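Local structure of prophenoloxidase b (Marsupenaeus japonicus, 3WKY) at residues Q13-P18 against A114-T119; M102-D105 against V111-A114; W200-S205 against G219-Y224; N206-E211 against A341-D346; E270-Q275 against Q366-A371. The protein is the precursor of a type 3 copper phenoloxidase, which probably hydroxylates monophenols and oxidises o-diphenols at a dinuclear copper site. All blocks are in the same frame, centred on the assembly; numbering follows the deposited sequence. Where two conformers were deposited one is given.

Contact 1 of 5, residues Q13-P18 against A114-T119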
# COMPACT_ATOMS: atom_id res chain seq x y z
N GLN A 13 17.36 23.33 -50.64
CA GLN A 13 18.68 22.80 -50.32
C GLN A 13 19.12 23.16 -48.91
O GLN A 13 20.00 22.52 -48.34
CB GLN A 13 19.72 23.30 -51.33
CG GLN A 13 19.57 22.68 -52.71
CD GLN A 13 20.58 23.23 -53.70
OE1 GLN A 13 21.15 24.31 -53.49
NE2 GLN A 13 20.82 22.49 -54.78
N LEU A 14 18.51 24.19 -48.33
CA LEU A 14 18.86 24.63 -46.98
C LEU A 14 18.44 23.60 -45.94
O LEU A 14 18.96 23.59 -44.83
CB LEU A 14 18.20 25.97 -46.67
CG LEU A 14 18.38 27.05 -47.73
CD1 LEU A 14 17.39 28.18 -47.51
CD2 LEU A 14 19.80 27.58 -47.72
N PHE A 15 17.49 22.73 -46.29
CA PHE A 15 17.00 21.69 -45.39
C PHE A 15 17.99 20.53 -45.31
O PHE A 15 17.93 19.72 -44.39
CB PHE A 15 15.67 21.13 -45.90
CG PHE A 15 14.49 22.08 -45.79
CD1 PHE A 15 14.24 23.02 -46.78
CD2 PHE A 15 13.61 22.00 -44.72
CE1 PHE A 15 13.15 23.88 -46.69
CE2 PHE A 15 12.51 22.85 -44.61
CZ PHE A 15 12.28 23.80 -45.60
N TYR A 16 18.89 20.45 -46.29
CA TYR A 16 19.75 19.27 -46.44
C TYR A 16 20.95 19.21 -45.49
O TYR A 16 21.41 20.24 -44.99
CB TYR A 16 20.22 19.12 -47.89
CG TYR A 16 19.10 18.78 -48.84
CD1 TYR A 16 17.86 18.39 -48.36
CD2 TYR A 16 19.28 18.86 -50.21
CE1 TYR A 16 16.82 18.08 -49.22
CE2 TYR A 16 18.25 18.54 -51.08
CZ TYR A 16 17.02 18.15 -50.58
OH TYR A 16 15.99 17.84 -51.43
N LEU A 17 21.44 17.99 -45.25
CA LEU A 17 22.58 17.73 -44.38
C LEU A 17 22.60 18.60 -43.12
O LEU A 17 23.56 19.33 -42.88
CB LEU A 17 23.89 17.91 -45.17
CG LEU A 17 24.01 17.13 -46.48
CD1 LEU A 17 25.37 17.39 -47.14
CD2 LEU A 17 23.79 15.64 -46.27
N PRO A 18 21.52 18.53 -42.30
CA PRO A 18 21.38 19.48 -41.19
C PRO A 18 22.42 19.31 -40.08
O PRO A 18 22.60 20.24 -39.29
CB PRO A 18 19.96 19.20 -40.66
CG PRO A 18 19.67 17.79 -41.09
CD PRO A 18 20.37 17.62 -42.41
N ALA A 114 12.91 23.45 -37.88
CA ALA A 114 11.54 23.77 -37.47
C ALA A 114 11.16 25.17 -37.95
O ALA A 114 10.08 25.37 -38.51
CB ALA A 114 11.40 23.68 -35.95
N ALA A 115 12.05 26.13 -37.73
CA ALA A 115 11.84 27.51 -38.18
C ALA A 115 11.63 27.59 -39.70
O ALA A 115 10.79 28.36 -40.18
CB ALA A 115 13.02 28.40 -37.73
N LEU A 116 12.39 26.80 -40.45
CA LEU A 116 12.27 26.78 -41.91
C LEU A 116 10.92 26.25 -42.36
O LEU A 116 10.25 26.85 -43.22
CB LEU A 116 13.37 25.92 -42.53
CG LEU A 116 14.63 26.63 -43.04
CD1 LEU A 116 15.50 25.64 -43.80
CD2 LEU A 116 14.24 27.80 -43.93
N TYR A 117 10.49 25.12 -41.80
CA TYR A 117 9.18 24.56 -42.15
C TYR A 117 8.08 25.55 -41.78
O TYR A 117 7.14 25.76 -42.55
CB TYR A 117 8.94 23.21 -41.46
CG TYR A 117 9.57 22.02 -42.15
CD1 TYR A 117 8.91 21.35 -43.16
CD2 TYR A 117 10.81 21.53 -41.74
CE1 TYR A 117 9.48 20.24 -43.78
CE2 TYR A 117 11.39 20.42 -42.35
CZ TYR A 117 10.72 19.79 -43.37
OH TYR A 117 11.30 18.69 -43.97
N HIS A 118 8.18 26.15 -40.60
CA HIS A 118 7.16 27.11 -40.17
C HIS A 118 7.10 28.28 -41.14
O HIS A 118 6.01 28.81 -41.44
CB HIS A 118 7.44 27.64 -38.76
CG HIS A 118 6.45 28.65 -38.30
ND1 HIS A 118 5.08 28.42 -38.31
CD2 HIS A 118 6.60 29.90 -37.80
CE1 HIS A 118 4.45 29.48 -37.84
NE2 HIS A 118 5.36 30.39 -37.52
N THR A 119 8.27 28.68 -41.63
CA THR A 119 8.38 29.79 -42.58
C THR A 119 7.61 29.52 -43.88
O THR A 119 6.97 30.43 -44.42
CB THR A 119 9.85 30.10 -42.87
OG1 THR A 119 10.46 30.62 -41.68
CG2 THR A 119 9.98 31.13 -44.00

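Contact 2 of 5, residues M102-D105 against V111-A114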
# COMPACT_ATOMS: atom_id res chain seq x y z
N MET A 102 23.80 32.21 -43.57
CA MET A 102 24.64 32.87 -42.58
C MET A 102 24.42 32.35 -41.16
O MET A 102 25.38 32.20 -40.39
CB MET A 102 24.42 34.39 -42.61
CG MET A 102 25.28 35.14 -41.60
SD MET A 102 25.26 36.94 -41.79
CE MET A 102 25.91 37.09 -43.46
N VAL A 103 23.17 32.06 -40.81
CA VAL A 103 22.82 31.72 -39.43
C VAL A 103 22.96 30.22 -39.13
O VAL A 103 23.04 29.82 -37.97
CB VAL A 103 21.39 32.21 -39.08
CG1 VAL A 103 20.35 31.25 -39.60
CG2 VAL A 103 21.25 32.39 -37.58
N LYS A 104 23.01 29.41 -40.18
CA LYS A 104 22.96 27.96 -40.06
C LYS A 104 24.02 27.35 -39.13
O LYS A 104 23.72 26.41 -38.39
CB LYS A 104 23.04 27.31 -41.43
CG LYS A 104 22.97 25.80 -41.41
CD LYS A 104 23.14 25.23 -42.80
CE LYS A 104 22.70 23.79 -42.88
NZ LYS A 104 23.66 22.80 -42.33
N ASP A 105 25.24 27.89 -39.17
CA ASP A 105 26.32 27.39 -38.31
C ASP A 105 26.15 27.75 -36.84
O ASP A 105 26.86 27.22 -35.98
CB ASP A 105 27.67 27.94 -38.78
CG ASP A 105 28.23 27.19 -39.97
OD1 ASP A 105 28.03 25.96 -40.06
OD2 ASP A 105 28.90 27.84 -40.81
N VAL A 111 16.12 23.24 -34.34
CA VAL A 111 15.47 24.54 -34.24
C VAL A 111 15.50 25.23 -35.61
O VAL A 111 14.50 25.81 -36.04
CB VAL A 111 16.14 25.41 -33.15
CG1 VAL A 111 15.70 26.88 -33.27
CG2 VAL A 111 15.81 24.87 -31.76
N PHE A 112 16.62 25.11 -36.30
CA PHE A 112 16.76 25.67 -37.66
C PHE A 112 15.73 25.07 -38.62
O PHE A 112 14.99 25.81 -39.29
CB PHE A 112 18.19 25.41 -38.18
CG PHE A 112 18.43 25.91 -39.58
CD1 PHE A 112 18.70 27.26 -39.81
CD2 PHE A 112 18.40 25.04 -40.66
CE1 PHE A 112 18.93 27.72 -41.10
CE2 PHE A 112 18.63 25.49 -41.95
CZ PHE A 112 18.89 26.84 -42.17
N LEU A 113 15.66 23.74 -38.67
CA LEU A 113 14.69 23.04 -39.50
C LEU A 113 13.24 23.38 -39.16
O LEU A 113 12.43 23.58 -40.07
CB LEU A 113 14.89 21.52 -39.41
CG LEU A 113 16.17 21.02 -40.08
CD1 LEU A 113 16.34 19.54 -39.87
CD2 LEU A 113 16.11 21.35 -41.58
N ALA A 114 12.91 23.45 -37.88
CA ALA A 114 11.54 23.77 -37.47
C ALA A 114 11.16 25.17 -37.95
O ALA A 114 10.08 25.37 -38.51
CB ALA A 114 11.40 23.68 -35.95

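Contact 3 of 5, residues W200-S205 against G219-Y224. With CUO (Cu2-o2 cluster), chain J.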
# COMPACT_ATOMS: atom_id res chain seq x y z
N TRP A 200 4.46 16.59 -37.00
CA TRP A 200 5.39 17.73 -37.10
C TRP A 200 4.76 18.87 -37.93
O TRP A 200 4.72 20.02 -37.49
CB TRP A 200 6.68 17.21 -37.73
CG TRP A 200 7.69 18.20 -38.31
CD1 TRP A 200 7.68 18.74 -39.58
CD2 TRP A 200 8.91 18.65 -37.70
NE1 TRP A 200 8.80 19.53 -39.77
CE2 TRP A 200 9.57 19.48 -38.64
CE3 TRP A 200 9.51 18.44 -36.45
CZ2 TRP A 200 10.79 20.12 -38.35
CZ3 TRP A 200 10.73 19.08 -36.16
CH2 TRP A 200 11.35 19.90 -37.11
N HIS A 201 4.27 18.54 -39.11
CA HIS A 201 3.64 19.55 -39.96
C HIS A 201 2.47 20.24 -39.29
O HIS A 201 2.33 21.47 -39.37
CB HIS A 201 3.23 18.95 -41.30
CG HIS A 201 4.36 18.86 -42.27
ND1 HIS A 201 4.76 19.94 -43.05
CD2 HIS A 201 5.19 17.84 -42.58
CE1 HIS A 201 5.79 19.57 -43.79
NE2 HIS A 201 6.07 18.31 -43.53
N TRP A 202 1.63 19.46 -38.62
CA TRP A 202 0.47 20.06 -37.98
C TRP A 202 0.90 21.12 -36.98
O TRP A 202 0.35 22.23 -36.93
CB TRP A 202 -0.46 19.02 -37.32
CG TRP A 202 -1.75 19.67 -36.93
CD1 TRP A 202 -2.90 19.75 -37.68
CD2 TRP A 202 -2.00 20.44 -35.74
NE1 TRP A 202 -3.85 20.50 -37.02
CE2 TRP A 202 -3.32 20.93 -35.82
CE3 TRP A 202 -1.23 20.75 -34.61
CZ2 TRP A 202 -3.89 21.72 -34.81
CZ3 TRP A 202 -1.79 21.53 -33.61
CH2 TRP A 202 -3.11 22.00 -33.71
N HIS A 203 1.88 20.79 -36.15
CA HIS A 203 2.27 21.71 -35.11
C HIS A 203 3.09 22.88 -35.61
O HIS A 203 3.19 23.89 -34.93
CB HIS A 203 3.00 20.98 -33.99
CG HIS A 203 2.07 20.26 -33.08
ND1 HIS A 203 1.34 20.90 -32.11
CD2 HIS A 203 1.73 18.95 -33.01
CE1 HIS A 203 0.60 20.02 -31.47
NE2 HIS A 203 0.81 18.84 -32.00
N LEU A 204 3.68 22.74 -36.79
CA LEU A 204 4.44 23.86 -37.34
C LEU A 204 3.56 24.73 -38.23
O LEU A 204 3.87 25.90 -38.47
CB LEU A 204 5.70 23.36 -38.05
CG LEU A 204 6.76 22.88 -37.03
CD1 LEU A 204 7.94 22.22 -37.72
CD2 LEU A 204 7.24 24.04 -36.16
N SER A 205 2.44 24.16 -38.70
CA SER A 205 1.42 24.95 -39.39
C SER A 205 0.54 25.68 -38.38
O SER A 205 0.10 26.80 -38.62
CB SER A 205 0.55 24.03 -40.24
OG SER A 205 -0.40 24.77 -40.99
N GLY A 219 -7.51 26.60 -31.63
CA GLY A 219 -7.77 25.76 -30.47
C GLY A 219 -8.76 24.66 -30.79
O GLY A 219 -8.62 23.52 -30.34
N GLU A 220 -9.77 25.00 -31.59
CA GLU A 220 -10.72 23.99 -32.02
C GLU A 220 -10.06 22.98 -32.96
O GLU A 220 -10.35 21.78 -32.92
CB GLU A 220 -11.93 24.65 -32.69
CG GLU A 220 -12.94 23.66 -33.21
CD GLU A 220 -14.13 24.34 -33.81
OE1 GLU A 220 -14.09 25.59 -33.92
OE2 GLU A 220 -15.12 23.64 -34.16
N LEU A 221 -9.16 23.46 -33.82
CA LEU A 221 -8.45 22.57 -34.74
C LEU A 221 -7.52 21.64 -33.97
O LEU A 221 -7.34 20.49 -34.36
CB LEU A 221 -7.66 23.37 -35.77
CG LEU A 221 -7.19 22.62 -37.02
CD1 LEU A 221 -8.37 22.29 -37.96
CD2 LEU A 221 -6.14 23.44 -37.77
N PHE A 222 -6.91 22.15 -32.90
CA PHE A 222 -6.12 21.30 -32.00
C PHE A 222 -6.98 20.13 -31.51
O PHE A 222 -6.60 18.96 -31.67
CB PHE A 222 -5.58 22.11 -30.84
CG PHE A 222 -4.91 21.28 -29.78
CD1 PHE A 222 -3.69 20.69 -30.02
CD2 PHE A 222 -5.53 21.06 -28.55
CE1 PHE A 222 -3.07 19.90 -29.06
CE2 PHE A 222 -4.91 20.28 -27.57
CZ PHE A 222 -3.69 19.70 -27.82
N TYR A 223 -8.14 20.44 -30.96
CA TYR A 223 -9.10 19.41 -30.59
C TYR A 223 -9.41 18.46 -31.75
O TYR A 223 -9.33 17.24 -31.59
CB TYR A 223 -10.41 20.04 -30.10
CG TYR A 223 -11.62 19.19 -30.39
CD1 TYR A 223 -11.84 17.99 -29.71
CD2 TYR A 223 -12.57 19.58 -31.34
CE1 TYR A 223 -12.96 17.19 -29.98
CE2 TYR A 223 -13.68 18.80 -31.61
CZ TYR A 223 -13.88 17.61 -30.93
OH TYR A 223 -14.99 16.84 -31.19
N TYR A 224 -9.75 19.02 -32.91
CA TYR A 224 -10.32 18.23 -33.99
C TYR A 224 -9.31 17.28 -34.60
O TYR A 224 -9.63 16.12 -34.84
CB TYR A 224 -10.89 19.15 -35.07
CG TYR A 224 -11.71 18.41 -36.10
CD1 TYR A 224 -12.83 17.67 -35.73
CD2 TYR A 224 -11.38 18.48 -37.45
CE1 TYR A 224 -13.61 17.00 -36.70
CE2 TYR A 224 -12.15 17.81 -38.42
CZ TYR A 224 -13.26 17.08 -38.03
OH TYR A 224 -14.02 16.42 -38.99
CU1 CUO J . -0.04 16.87 -31.23
CU2 CUO J . 0.13 16.34 -27.68
O1 CUO J . 0.21 17.42 -29.33
O2 CUO J . 1.25 16.14 -29.54

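Contact 4 of 5, residues N206-E211 against A341-D346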
# COMPACT_ATOMS: atom_id res chain seq x y z
N ASN A 206 0.30 25.03 -37.24
CA ASN A 206 -0.58 25.60 -36.21
C ASN A 206 0.07 25.66 -34.83
O ASN A 206 -0.48 25.12 -33.87
CB ASN A 206 -1.85 24.76 -36.11
CG ASN A 206 -2.64 24.80 -37.38
OD1 ASN A 206 -3.22 25.83 -37.72
ND2 ASN A 206 -2.65 23.70 -38.13
N PRO A 207 1.22 26.35 -34.72
CA PRO A 207 1.91 26.32 -33.42
C PRO A 207 1.14 27.09 -32.37
O PRO A 207 0.54 28.12 -32.64
CB PRO A 207 3.25 27.00 -33.73
CG PRO A 207 2.95 27.93 -34.89
CD PRO A 207 1.92 27.19 -35.71
N TYR A 208 1.17 26.57 -31.14
CA TYR A 208 0.45 27.19 -30.06
C TYR A 208 1.01 28.56 -29.71
O TYR A 208 0.36 29.36 -29.02
CB TYR A 208 0.45 26.26 -28.84
CG TYR A 208 1.83 25.93 -28.32
CD1 TYR A 208 2.46 26.77 -27.42
CD2 TYR A 208 2.49 24.76 -28.70
CE1 TYR A 208 3.71 26.48 -26.92
CE2 TYR A 208 3.75 24.46 -28.20
CZ TYR A 208 4.35 25.32 -27.32
OH TYR A 208 5.61 25.04 -26.80
N TYR A 209 2.22 28.85 -30.21
CA TYR A 209 2.84 30.13 -29.92
C TYR A 209 2.56 31.18 -31.01
O TYR A 209 3.08 32.30 -30.95
CB TYR A 209 4.35 29.96 -29.66
CG TYR A 209 5.01 28.98 -30.61
CD1 TYR A 209 4.98 27.60 -30.37
CD2 TYR A 209 5.66 29.43 -31.74
CE1 TYR A 209 5.59 26.71 -31.25
CE2 TYR A 209 6.27 28.55 -32.62
CZ TYR A 209 6.24 27.20 -32.37
OH TYR A 209 6.84 26.34 -33.26
N ILE A 210 1.74 30.82 -31.99
CA ILE A 210 1.40 31.75 -33.07
C ILE A 210 0.81 33.04 -32.51
O ILE A 210 0.14 33.04 -31.47
CB ILE A 210 0.41 31.11 -34.08
CG1 ILE A 210 0.44 31.85 -35.42
CG2 ILE A 210 -1.01 31.06 -33.52
CD1 ILE A 210 1.62 31.46 -36.30
N GLU A 211 1.08 34.17 -33.16
CA GLU A 211 0.44 35.42 -32.76
C GLU A 211 -1.07 35.24 -32.83
O GLU A 211 -1.59 34.84 -33.87
CB GLU A 211 0.88 36.57 -33.67
CG GLU A 211 1.65 37.68 -32.94
CD GLU A 211 0.75 38.57 -32.10
OE1 GLU A 211 -0.25 39.09 -32.64
OE2 GLU A 211 1.05 38.75 -30.90
N ALA A 341 -7.17 27.18 -24.09
CA ALA A 341 -6.85 27.12 -22.66
C ALA A 341 -6.12 25.83 -22.30
O ALA A 341 -5.26 25.81 -21.40
CB ALA A 341 -8.12 27.27 -21.82
N LEU A 342 -6.47 24.75 -22.99
CA LEU A 342 -5.94 23.42 -22.66
C LEU A 342 -4.58 23.12 -23.27
O LEU A 342 -3.76 22.43 -22.65
CB LEU A 342 -6.96 22.34 -23.06
CG LEU A 342 -6.67 20.86 -22.79
CD1 LEU A 342 -6.31 20.64 -21.31
CD2 LEU A 342 -7.89 19.99 -23.20
N GLU A 343 -4.32 23.62 -24.48
CA GLU A 343 -3.09 23.23 -25.18
C GLU A 343 -1.77 23.48 -24.42
O GLU A 343 -0.97 22.54 -24.29
CB GLU A 343 -3.03 23.72 -26.66
CG GLU A 343 -1.84 23.10 -27.41
CD GLU A 343 -1.82 23.39 -28.92
OE1 GLU A 343 -2.73 24.10 -29.41
OE2 GLU A 343 -0.88 22.91 -29.61
N ALA A 344 -1.50 24.68 -23.90
CA ALA A 344 -2.29 25.90 -24.09
C ALA A 344 -1.67 26.76 -25.19
O ALA A 344 -0.46 26.68 -25.45
CB ALA A 344 -2.38 26.69 -22.79
N GLY A 345 -2.50 27.60 -25.81
CA GLY A 345 -2.01 28.56 -26.79
C GLY A 345 -2.43 29.95 -26.33
O GLY A 345 -1.92 30.46 -25.34
N ASP A 346 -3.38 30.54 -27.03
CA ASP A 346 -3.84 31.89 -26.69
C ASP A 346 -4.88 31.83 -25.57
O ASP A 346 -6.05 32.18 -25.74
CB ASP A 346 -4.43 32.55 -27.94
CG ASP A 346 -4.91 33.96 -27.69
OD1 ASP A 346 -4.33 34.66 -26.84
OD2 ASP A 346 -5.89 34.37 -28.36
O HOH W 1 0.69 23.50 -31.62

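Contact 5 of 5, residues E270-Q275 against Q366-A371. With EDO (1,2-ethanediol), chain K.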
# COMPACT_ATOMS: atom_id res chain seq x y z
N GLU A 270 21.35 9.24 -28.09
CA GLU A 270 20.25 8.27 -28.05
C GLU A 270 19.08 8.78 -27.20
O GLU A 270 19.31 9.24 -26.08
CB GLU A 270 20.73 6.93 -27.51
CG GLU A 270 19.58 5.95 -27.26
CD GLU A 270 20.03 4.51 -27.04
OE1 GLU A 270 19.63 3.93 -26.00
OE2 GLU A 270 20.75 3.97 -27.90
N TRP A 271 17.86 8.70 -27.73
CA TRP A 271 16.69 9.18 -27.00
C TRP A 271 16.49 8.33 -25.75
O TRP A 271 16.64 7.10 -25.78
CB TRP A 271 15.42 9.09 -27.87
CG TRP A 271 15.39 10.07 -29.02
CD1 TRP A 271 16.05 9.95 -30.22
CD2 TRP A 271 14.67 11.31 -29.08
NE1 TRP A 271 15.78 11.05 -31.01
CE2 TRP A 271 14.94 11.89 -30.34
CE3 TRP A 271 13.82 11.98 -28.19
CZ2 TRP A 271 14.39 13.12 -30.72
CZ3 TRP A 271 13.29 13.20 -28.57
CH2 TRP A 271 13.57 13.76 -29.83
N SER A 272 16.10 8.99 -24.67
CA SER A 272 15.78 8.29 -23.43
C SER A 272 14.58 7.38 -23.63
O SER A 272 13.72 7.63 -24.48
CB SER A 272 15.50 9.30 -22.32
OG SER A 272 16.71 9.98 -22.00
N SER A 273 14.53 6.31 -22.84
CA SER A 273 13.42 5.37 -22.87
C SER A 273 12.61 5.55 -21.58
O SER A 273 12.98 6.33 -20.70
CB SER A 273 13.94 3.94 -22.95
OG SER A 273 14.71 3.74 -24.13
N ARG A 274 11.53 4.80 -21.46
CA ARG A 274 10.74 4.83 -20.25
C ARG A 274 10.37 3.40 -19.90
O ARG A 274 9.73 2.72 -20.69
CB ARG A 274 9.45 5.64 -20.43
CG ARG A 274 8.64 5.78 -19.12
CD ARG A 274 7.30 6.49 -19.33
NE ARG A 274 6.42 5.71 -20.21
CZ ARG A 274 6.21 5.95 -21.51
NH1 ARG A 274 6.79 6.99 -22.11
NH2 ARG A 274 5.40 5.15 -22.20
N GLN A 275 10.80 2.94 -18.73
CA GLN A 275 10.49 1.58 -18.29
C GLN A 275 9.00 1.42 -18.03
O GLN A 275 8.31 2.39 -17.72
CB GLN A 275 11.26 1.26 -16.99
CG GLN A 275 12.77 1.19 -17.22
CD GLN A 275 13.57 1.21 -15.94
OE1 GLN A 275 14.76 1.52 -15.97
NE2 GLN A 275 12.93 0.88 -14.81
N GLN A 366 10.12 13.24 -19.51
CA GLN A 366 11.23 13.32 -18.54
C GLN A 366 11.04 12.37 -17.36
O GLN A 366 11.81 12.42 -16.39
CB GLN A 366 11.38 14.74 -18.01
CG GLN A 366 11.72 15.79 -19.07
CD GLN A 366 13.12 15.63 -19.65
OE1 GLN A 366 13.87 14.73 -19.28
NE2 GLN A 366 13.46 16.52 -20.58
N SER A 367 10.03 11.51 -17.44
CA SER A 367 9.68 10.66 -16.30
C SER A 367 10.71 9.59 -15.91
O SER A 367 10.65 9.02 -14.81
CB SER A 367 8.29 10.03 -16.50
OG SER A 367 8.25 9.19 -17.64
N HIS A 368 11.67 9.33 -16.80
CA HIS A 368 12.78 8.42 -16.49
C HIS A 368 13.80 9.07 -15.58
O HIS A 368 14.63 8.38 -14.98
CB HIS A 368 13.49 8.03 -17.79
CG HIS A 368 14.09 9.20 -18.49
ND1 HIS A 368 13.33 10.13 -19.17
CD2 HIS A 368 15.38 9.64 -18.57
CE1 HIS A 368 14.12 11.07 -19.66
NE2 HIS A 368 15.37 10.80 -19.31
N ASP A 369 13.77 10.41 -15.49
CA ASP A 369 14.74 11.17 -14.67
C ASP A 369 14.15 12.56 -14.36
O ASP A 369 14.67 13.59 -14.82
CB ASP A 369 16.07 11.27 -15.44
CG ASP A 369 17.17 12.02 -14.69
OD1 ASP A 369 17.11 12.11 -13.44
OD2 ASP A 369 18.09 12.51 -15.36
N PRO A 370 13.04 12.60 -13.59
CA PRO A 370 12.27 13.84 -13.44
C PRO A 370 12.93 14.92 -12.58
O PRO A 370 12.51 16.08 -12.67
CB PRO A 370 10.97 13.37 -12.78
CG PRO A 370 11.38 12.15 -11.99
CD PRO A 370 12.41 11.47 -12.89
N ALA A 371 13.91 14.55 -11.77
CA ALA A 371 14.63 15.54 -10.96
C ALA A 371 15.99 15.88 -11.58
O ALA A 371 16.81 16.59 -10.96
CB ALA A 371 14.80 15.04 -9.54
C1 EDO K . 9.53 -0.25 -11.73
O1 EDO K . 10.23 -1.50 -11.58
C2 EDO K . 10.26 0.64 -12.74
O2 EDO K . 10.20 0.06 -14.06

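Contact 1 of 5, residues Q13-P18 against A114-T119
Phe15 drives its edge into the face of Tyr117 and so joins the N-terminal arm, in the loop between helices 9-12 and 22-29, to helix 109-122 of the hemocyanin-type all-alpha domain. The pair is T-shaped: ring centroids lie 4.8 Å apart with planes at 72°. The nearest approach is Phe15 CE2 to Tyr117 CE2 at 3.5 Å, and Phe15 CE2 sits above the tyrosine plane, offset toward the rim. With CG anti to the carbonyl carbon (chi1 -70°), the Phe15 ring is laid against the helix, where one of its faces receives Leu116. Leu116 was modelled in two positions, so its contact is less certain; in one of them CD1 stands 3.9 Å from the Phe15 centroid and only 2° off the ring normal, a CH-pi contact. Phe15, Leu116 and Tyr117 form the tight, buried part. Beyond the pair, Tyr117 OH hydrogen-bonds to Pro132 O, and its ring also meets Trp200 edge-to-face. Packing is looser at Leu14, much less of which is covered by the helix than of Phe15, while farther along the arm the partly exposed Tyr16 turns to Leu25 of helix 22-29. Leu14 approaches through CB, 4.0 Å from Leu116 CD1 in that same position of Leu116.

Contact 2 of 5, residues M102-D105 against V111-A114
Phe112 fills the angle between two consecutive helices of the hemocyanin-type all-alpha domain, meeting Val103 and Lys104 near the end of helix 93-103, just before the short link to helix 109-122. The apolar contact is with Val103, whose CG1 comes up at the edge of the phenyl ring, near its plane, the two side chains crossing at a slant. A second kind of contact uses the aliphatic part of a charged residue: Lys104 lays its alkyl chain over one face of Phe112, CG 4.3 Å above the ring plane and offset toward the rim. Lys104 CG is anti to the backbone N (chi1 -179°), which carries the chain across the phenyl face and onward to Thr22 and Leu25 of helix 22-29, so the ammonium end leads off from the ring. Polar fastening of the corner comes from beside the contact, with the Asp105 carboxylate accepting from Thr22 N and Thr47 N. One ring atom takes both approaches: Phe112 CE1 lies 4.1 Å from Val103 CG1 and 4.1 Å from Lys104 CB.

Contact 3 of 5, residues W200-S205 against G219-Y224
Trp202 and Phe222 cross at about a right angle, the six-membered end of the indole pushing against the base of the phenylalanine. Trp202 CH2 lies 3.5 Å from Phe222 CA and 3.8 Å from Phe222 CB, and it meets the phenyl ring at its edge, in plane. Leu221 and the indole run antiparallel alongside each other, so that Leu221 CG sits at the indole edge and Leu221 CD2 is 3.8 Å from Trp202 NE1. That nitrogen spends its hydrogen on Phe618 O. Trp202 CG is anti to the backbone N (chi1 -169°), which extends the indole across the gap between two antiparallel helices, their segment axes 11.8 Å apart at 170°. These helices, 193-205 and 218-239, belong to the helical bundle that holds the dinuclear centre of type 3 copper proteins. His203 turns its NE2 to one copper ion of the cluster at 2.3 Å, a site completed on the protein side by His199 and His226. Trp202 CE3 stands 3.5 Å above the His203 plane, over its centre, and probably limits how that imidazole can tilt. From the partner helix, Phe222 CE1 approaches the edge of the same imidazole at CE1, 4.4 Å away, while Phe222 O accepts a hydrogen bond from His226 ND1.

Contact 4 of 5, residues N206-E211 against A341-D346
The Tyr208 ring and the Glu343 carboxylate stand with planes 60° apart, their side chains crossing at about a right angle. One face of the tyrosine has Tyr209 CD1 over its centre, a cover that is less certain because Tyr209 was modelled in two positions; Ala344 O approaches the ring obliquely, 3.5 Å from Tyr208 CD1. Tyr208 CB rests 3.7 Å from Glu343 CD. A water links the segments, donating to Asn206 O at 3.0 Å and to Glu343 OE2 at 2.6 Å, while Glu343 OE1 forms a salt bridge with Arg218. With an alanine in place of Glu343, that water would probably lose its carboxylate acceptor and Arg218 its charge partner. Past the cis peptide before Ala344, Gly345 CA makes a CA-H...O contact with Tyr208 O at 3.4 Å, where a side chain would be cramped. The type I turn Pro207-Ile210 packs beside the last part of helix 334-343, near the copper site: Glu343 O accepts a hydrogen bond from ND1 of the copper ligand His357 of helix 356-365, and Tyr208 OH reaches Ala71 O and Ser77 OG of helix 74-89.

Contact 5 of 5, residues E270-Q275 against Q366-A371
The type I turn Gln366-Asp369, which follows the helix carrying the copper ligands His357 and His361, receives the extended segment 270-275 through His368 and Ser367. Ser272 CB lies over one face of the His368 imidazole, 3.5 Å from its centroid and 20° off the ring normal, a CH-pi contact placed toward the NE2 and CE1 rim. The Ser272 hydroxyl is hydrogen-bonded to Thr377 O, while His368 NE2 is hydrogen-bonded to Thr376 OG1; both partners come from the loop beyond the turn, so serine and imidazole are fixed by the same piece of chain. His368 CG stands between the backbone N and the carbonyl carbon (chi1 62°), which folds the ring back against segment 270-275. The course of the backbones sets His368 CB 3.4 Å from Ser273 O. Replacing His368 with an alanine would probably leave the Ser272 methylene without its flat support and Thr376 OG1 without its imidazole mate. The second junction is Ser367 OG, 3.3 Å from Arg274 CD and hydrogen-bonded to Leu364 O; the guanidinium goes past it to a salt bridge with Asp390. Gln275 NE2 donates to O2 of a 1,2-ethanediol, probably from the crystallisation liquor, at 2.9 Å, and is also hydrogen-bonded to Thr278 OG1 of a second subunit. At this subunit interface His368 packs on Gln275 of that subunit; within the chain, the loop before helix 294-310 meets the loop from helix 356-365 to helix 391-409.

In the fold
From the N terminus, contact 1 closes a long loop of about 95 residues, bringing the arm at 13-18 back to helix 109-122. Contact 2 is a short closure within that span, ending on the same helix and sharing Ala114 with it. The chain then enters the copper-containing domain, where contact 3 pairs helices 193-205 and 218-239. Contact 4 starts from the connection between those helices and reaches forward to 341-346, so it crosses contact 3. Contact 5 opens after contact 3 has closed but before contact 4 does, and crosses contact 4 in turn. The all-alpha and copper-containing parts touch, among other places, where His118 ND1 hydrogen-bonds to Leu204 O and where Ala114 packs on Trp200.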